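Local coordinates for shikimate dehydrogenase-like protein HI_0607 (Haemophilus influenzae, PDB 1NPY) that catalyses the NADP(+)-dependent oxidation of shikimate to 3-dehydroshikimate in vitro, though so weakly that shikimate may not be its biological substrate, at residues K4-P16 and V52-F66. Numbering follows the deposited sequence.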
loop_
_atom_site.group_PDB
_atom_site.type_symbol
_atom_site.label_atom_id
_atom_site.label_comp_id
_atom_site.label_asym_id
_atom_site.label_seq_id
_atom_site.Cartn_x
_atom_site.Cartn_y
_atom_site.Cartn_z
ATOM N N LYS A 4 -2.389 -32.799 2.916
ATOM C CA LYS A 4 -2.289 -32.400 4.313
ATOM C C LYS A 4 -1.139 -31.441 4.616
ATOM O O LYS A 4 -1.164 -30.738 5.630
ATOM C CB LYS A 4 -2.162 -33.649 5.188
ATOM C CG LYS A 4 -0.818 -34.336 5.114
ATOM C CD LYS A 4 -0.869 -35.740 5.734
ATOM C CE LYS A 4 0.495 -36.417 5.646
ATOM N NZ LYS A 4 1.614 -35.667 6.286
ATOM N N ASP A 5 -0.118 -31.419 3.765
ATOM C CA ASP A 5 1.061 -30.597 4.016
ATOM C C ASP A 5 0.981 -29.244 3.321
ATOM O O ASP A 5 1.873 -28.415 3.497
ATOM C CB ASP A 5 2.348 -31.301 3.577
ATOM C CG ASP A 5 2.661 -32.527 4.413
ATOM O OD1 ASP A 5 2.575 -32.463 5.666
ATOM O OD2 ASP A 5 3.034 -33.563 3.823
ATOM N N THR A 6 -0.084 -29.029 2.555
ATOM C CA THR A 6 -0.266 -27.753 1.867
ATOM C C THR A 6 -0.404 -26.666 2.924
ATOM O O THR A 6 -1.153 -26.814 3.897
ATOM C CB THR A 6 -1.566 -27.789 1.051
ATOM O OG1 THR A 6 -1.494 -28.819 0.064
ATOM C CG2 THR A 6 -1.808 -26.504 0.269
ATOM N N GLN A 7 0.325 -25.573 2.732
ATOM C CA GLN A 7 0.226 -24.454 3.658
ATOM C C GLN A 7 -0.885 -23.501 3.217
ATOM O O GLN A 7 -0.989 -23.203 2.036
ATOM C CB GLN A 7 1.566 -23.746 3.779
ATOM C CG GLN A 7 2.580 -24.716 4.412
ATOM C CD GLN A 7 3.881 -24.913 3.641
ATOM O OE1 GLN A 7 4.878 -24.258 3.959
ATOM N NE2 GLN A 7 3.898 -25.852 2.678
ATOM N N LEU A 8 -1.684 -23.018 4.162
ATOM C CA LEU A 8 -2.706 -22.011 3.858
ATOM C C LEU A 8 -2.198 -20.613 4.186
ATOM O O LEU A 8 -1.693 -20.349 5.286
ATOM C CB LEU A 8 -3.983 -22.284 4.641
ATOM C CG LEU A 8 -5.107 -21.260 4.507
ATOM C CD1 LEU A 8 -5.633 -21.128 3.098
ATOM C CD2 LEU A 8 -6.224 -21.631 5.475
ATOM N N CYS A 9 -2.300 -19.718 3.210
ATOM C CA CYS A 9 -2.120 -18.304 3.443
ATOM C C CYS A 9 -3.475 -17.661 3.144
ATOM O O CYS A 9 -4.321 -18.265 2.456
ATOM C CB CYS A 9 -1.033 -17.673 2.582
ATOM S SG CYS A 9 0.604 -18.238 3.086
ATOM N N MET A 10 -3.674 -16.495 3.730
ATOM C CA MET A 10 -5.027 -15.941 3.748
ATOM C C MET A 10 -5.074 -14.436 3.944
ATOM O O MET A 10 -4.040 -13.774 4.097
ATOM C CB MET A 10 -5.791 -16.617 4.887
ATOM C CG MET A 10 -5.303 -16.346 6.302
ATOM S SD MET A 10 -6.362 -17.095 7.536
ATOM C CE MET A 10 -7.562 -15.791 7.689
ATOM N N SER A 11 -6.289 -13.891 3.902
ATOM C CA SER A 11 -6.475 -12.493 4.266
ATOM C C SER A 11 -7.733 -12.383 5.150
ATOM O O SER A 11 -8.600 -13.258 5.125
ATOM C CB SER A 11 -6.639 -11.602 3.045
ATOM O OG SER A 11 -7.818 -11.868 2.314
ATOM N N LEU A 12 -7.778 -11.303 5.917
ATOM C CA LEU A 12 -8.935 -10.958 6.739
ATOM C C LEU A 12 -9.316 -9.521 6.438
ATOM O O LEU A 12 -8.484 -8.633 6.559
ATOM C CB LEU A 12 -8.609 -11.077 8.231
ATOM C CG LEU A 12 -8.558 -12.466 8.840
ATOM C CD1 LEU A 12 -7.936 -12.357 10.211
ATOM C CD2 LEU A 12 -9.944 -13.132 8.946
ATOM N N SER A 13 -10.581 -9.280 6.089
ATOM C CA SER A 13 -11.070 -7.939 5.792
ATOM C C SER A 13 -12.567 -7.918 6.064
ATOM O O SER A 13 -13.229 -8.952 6.001
ATOM C CB SER A 13 -10.998 -7.547 4.314
ATOM O OG SER A 13 -10.117 -8.341 3.565
ATOM N N GLY A 14 -13.094 -6.714 6.254
ATOM C CA GLY A 14 -14.525 -6.550 6.444
ATOM C C GLY A 14 -15.268 -6.765 5.140
ATOM O O GLY A 14 -16.434 -7.211 5.150
ATOM N N ARG A 15 -14.587 -6.490 4.025
ATOM C CA ARG A 15 -15.152 -6.651 2.688
ATOM C C ARG A 15 -14.112 -7.302 1.783
ATOM O O ARG A 15 -13.351 -6.616 1.093
ATOM C CB ARG A 15 -15.608 -5.305 2.097
ATOM C CG ARG A 15 -16.866 -4.739 2.761
ATOM C CD ARG A 15 -18.030 -5.715 2.963
ATOM N NE ARG A 15 -18.779 -6.014 1.746
ATOM C CZ ARG A 15 -19.575 -5.159 1.116
ATOM N NH1 ARG A 15 -19.728 -3.912 1.552
ATOM N NH2 ARG A 15 -20.210 -5.555 0.018
ATOM N N PRO A 16 -14.046 -8.628 1.834
ATOM C CA PRO A 16 -13.056 -9.340 1.023
ATOM C C PRO A 16 -13.145 -9.070 -0.478
ATOM O O PRO A 16 -14.224 -8.895 -1.076
ATOM C CB PRO A 16 -13.346 -10.814 1.317
ATOM C CG PRO A 16 -14.074 -10.850 2.635
ATOM C CD PRO A 16 -14.845 -9.555 2.653
ATOM N N VAL A 52 -5.427 -18.253 13.564
ATOM C CA VAL A 52 -4.331 -18.303 12.602
ATOM C C VAL A 52 -3.180 -19.012 13.293
ATOM O O VAL A 52 -2.595 -19.949 12.766
ATOM C CB VAL A 52 -3.898 -16.874 12.169
ATOM C CG1 VAL A 52 -2.499 -16.814 11.523
ATOM C CG2 VAL A 52 -4.941 -16.260 11.272
ATOM N N ARG A 53 -2.851 -18.616 14.518
ATOM C CA ARG A 53 -1.785 -19.303 15.249
ATOM C C ARG A 53 -2.087 -20.770 15.564
ATOM O O ARG A 53 -1.261 -21.641 15.298
ATOM C CB ARG A 53 -1.421 -18.527 16.530
ATOM C CG ARG A 53 -0.340 -19.229 17.348
ATOM C CD ARG A 53 -0.116 -18.611 18.683
ATOM N NE ARG A 53 0.336 -17.222 18.594
ATOM C CZ ARG A 53 -0.387 -16.155 18.898
ATOM N NH1 ARG A 53 -1.645 -16.263 19.283
ATOM N NH2 ARG A 53 0.137 -14.933 18.814
ATOM N N ALA A 54 -3.264 -21.066 16.111
ATOM C CA ALA A 54 -3.610 -22.395 16.579
ATOM C C ALA A 54 -3.700 -23.415 15.450
ATOM O O ALA A 54 -3.340 -24.576 15.641
ATOM C CB ALA A 54 -4.928 -22.379 17.367
ATOM N N LEU A 55 -4.109 -22.951 14.274
ATOM C CA LEU A 55 -4.293 -23.828 13.126
ATOM C C LEU A 55 -3.050 -23.947 12.271
ATOM O O LEU A 55 -3.031 -24.738 11.336
ATOM C CB LEU A 55 -5.450 -23.328 12.273
ATOM C CG LEU A 55 -6.825 -23.346 12.939
ATOM C CD1 LEU A 55 -7.849 -22.674 12.059
ATOM C CD2 LEU A 55 -7.282 -24.743 13.295
ATOM N N GLY A 56 -1.999 -23.216 12.622
ATOM C CA GLY A 56 -0.770 -23.267 11.857
ATOM C C GLY A 56 -0.893 -22.662 10.470
ATOM O O GLY A 56 -0.132 -23.020 9.574
ATOM N N ILE A 57 -1.763 -21.676 10.302
ATOM C CA ILE A 57 -1.885 -20.940 9.047
ATOM C C ILE A 57 -0.605 -20.103 8.896
ATOM O O ILE A 57 -0.168 -19.462 9.832
ATOM C CB ILE A 57 -3.192 -20.104 9.104
ATOM C CG1 ILE A 57 -4.376 -21.080 9.045
ATOM C CG2 ILE A 57 -3.186 -19.005 8.073
ATOM C CD1 ILE A 57 -5.757 -20.489 9.184
ATOM N N ARG A 58 0.018 -20.101 7.722
ATOM C CA ARG A 58 1.332 -19.519 7.536
ATOM C C ARG A 58 1.379 -18.006 7.445
ATOM O O ARG A 58 2.282 -17.360 7.971
ATOM C CB ARG A 58 1.887 -20.080 6.231
ATOM C CG ARG A 58 3.200 -19.504 5.765
ATOM C CD ARG A 58 4.323 -19.527 6.765
ATOM N NE ARG A 58 5.488 -18.834 6.239
ATOM C CZ ARG A 58 6.557 -18.486 6.930
ATOM N NH1 ARG A 58 6.619 -18.715 8.232
ATOM N NH2 ARG A 58 7.564 -17.848 6.332
ATOM N N GLY A 59 0.381 -17.433 6.778
ATOM C CA GLY A 59 0.472 -16.033 6.404
ATOM C C GLY A 59 -0.925 -15.444 6.370
ATOM O O GLY A 59 -1.855 -16.129 5.979
ATOM N N CYS A 60 -1.079 -14.213 6.843
ATOM C CA CYS A 60 -2.392 -13.554 6.787
ATOM C C CYS A 60 -2.279 -12.059 6.464
ATOM O O CYS A 60 -1.730 -11.275 7.250
ATOM C CB CYS A 60 -3.116 -13.779 8.128
ATOM S SG CYS A 60 -4.810 -13.102 8.193
ATOM N N ALA A 61 -2.876 -11.659 5.355
ATOM C CA ALA A 61 -3.019 -10.247 5.036
ATOM C C ALA A 61 -4.135 -9.677 5.895
ATOM O O ALA A 61 -5.086 -10.372 6.248
ATOM C CB ALA A 61 -3.270 -9.989 3.557
ATOM N N VAL A 62 -3.968 -8.429 6.292
ATOM C CA VAL A 62 -4.922 -7.724 7.140
ATOM C C VAL A 62 -5.345 -6.436 6.446
ATOM O O VAL A 62 -4.529 -5.601 6.051
ATOM C CB VAL A 62 -4.357 -7.454 8.543
ATOM C CG1 VAL A 62 -5.423 -6.912 9.477
ATOM C CG2 VAL A 62 -3.758 -8.724 9.122
ATOM N N SER A 63 -6.654 -6.307 6.278
ATOM C CA SER A 63 -7.276 -5.117 5.709
ATOM C C SER A 63 -8.195 -4.429 6.709
ATOM O O SER A 63 -8.414 -4.883 7.825
ATOM C CB SER A 63 -8.083 -5.464 4.459
ATOM O OG SER A 63 -7.221 -5.811 3.387
ATOM N N MET A 64 -8.749 -3.295 6.295
ATOM C CA MET A 64 -9.764 -2.626 7.105
ATOM C C MET A 64 -10.891 -3.616 7.441
ATOM O O MET A 64 -11.253 -4.414 6.577
ATOM C CB MET A 64 -10.267 -1.404 6.312
ATOM C CG MET A 64 -9.284 -0.247 6.421
ATOM S SD MET A 64 -9.991 1.371 6.003
ATOM C CE MET A 64 -11.102 1.590 7.439
ATOM N N PRO A 65 -11.460 -3.572 8.642
ATOM C CA PRO A 65 -11.109 -2.649 9.728
ATOM C C PRO A 65 -10.234 -3.201 10.846
ATOM O O PRO A 65 -10.415 -2.884 12.015
ATOM C CB PRO A 65 -12.486 -2.352 10.319
ATOM C CG PRO A 65 -13.162 -3.674 10.253
ATOM C CD PRO A 65 -12.679 -4.334 8.975
ATOM N N PHE A 66 -9.258 -4.017 10.488
ATOM C CA PHE A 66 -8.504 -4.805 11.454
ATOM C C PHE A 66 -7.024 -4.449 11.552
ATOM O O PHE A 66 -6.313 -5.161 12.252
ATOM C CB PHE A 66 -8.599 -6.285 11.084
ATOM C CG PHE A 66 -10.003 -6.795 10.901
ATOM C CD1 PHE A 66 -10.945 -6.638 11.910
ATOM C CD2 PHE A 66 -10.360 -7.488 9.754
ATOM C CE1 PHE A 66 -12.249 -7.121 11.734
ATOM C CE2 PHE A 66 -11.648 -7.996 9.586
ATOM C CZ PHE A 66 -12.582 -7.817 10.594
HETATM O O HOH W 1 -1.164 -23.922 6.915
HETATM O O HOH W 2 -12.701 -4.165 4.314
#
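M10 and L12 on strand 7-12 meet C60 on the parallel strand 59-62 sulfur-first: C60 SG sits 3.8 Å from both M10 CG and L12 CD1, wedged between the two side chains. That sulfur lies anti to its own backbone N (chi1 -177°), which brings it alongside the neighbouring strand. M10, with chi1 at 65° and chi2 extended, carries its SD to 3.7 Å from I57 CG2, the two side chains crossing at about a right angle; the bend at chi3 turns CE back toward C60 SG. V52 CG2, on the last turns of helix 45-55, touches M10 SD as well, while I45, A48 and I49 of that helix pack on L12, so this face is tightly filled. On the other face S11 CB meets A61 CB at 3.8 Å, and helix 235-251 covers A61 and C9 through Q246 and Y250.

The backbones zip together in parallel register: R58 N bonds to L8 O, M10 N to G59 O, A61 N to M10 O at 2.7 Å, L12 N to A61 O and S63 N to L12 O. G59 N, by contrast, is buried without a partner.

Toward both ends the fit gives way to water. One water bridges L8 N and G56 O, where the helix closes in a Schellman motif. At the other end G14 N donates a nearly straight bond (171°) to M64 O, which also accepts from a second water. Here the cis proline P65 lays its CD over the centre of the F66 ring, whose edge meets L12 O in plane. The V62 side chain lies about 4 Å from that of K67, the probable proton donor/acceptor. Strand 7-12 runs between parallel strands 35-40 and 59-62, and helix 45-55 makes the beta-alpha-beta crossover past it, as in the substrate-binding domain of shikimate dehydrogenases.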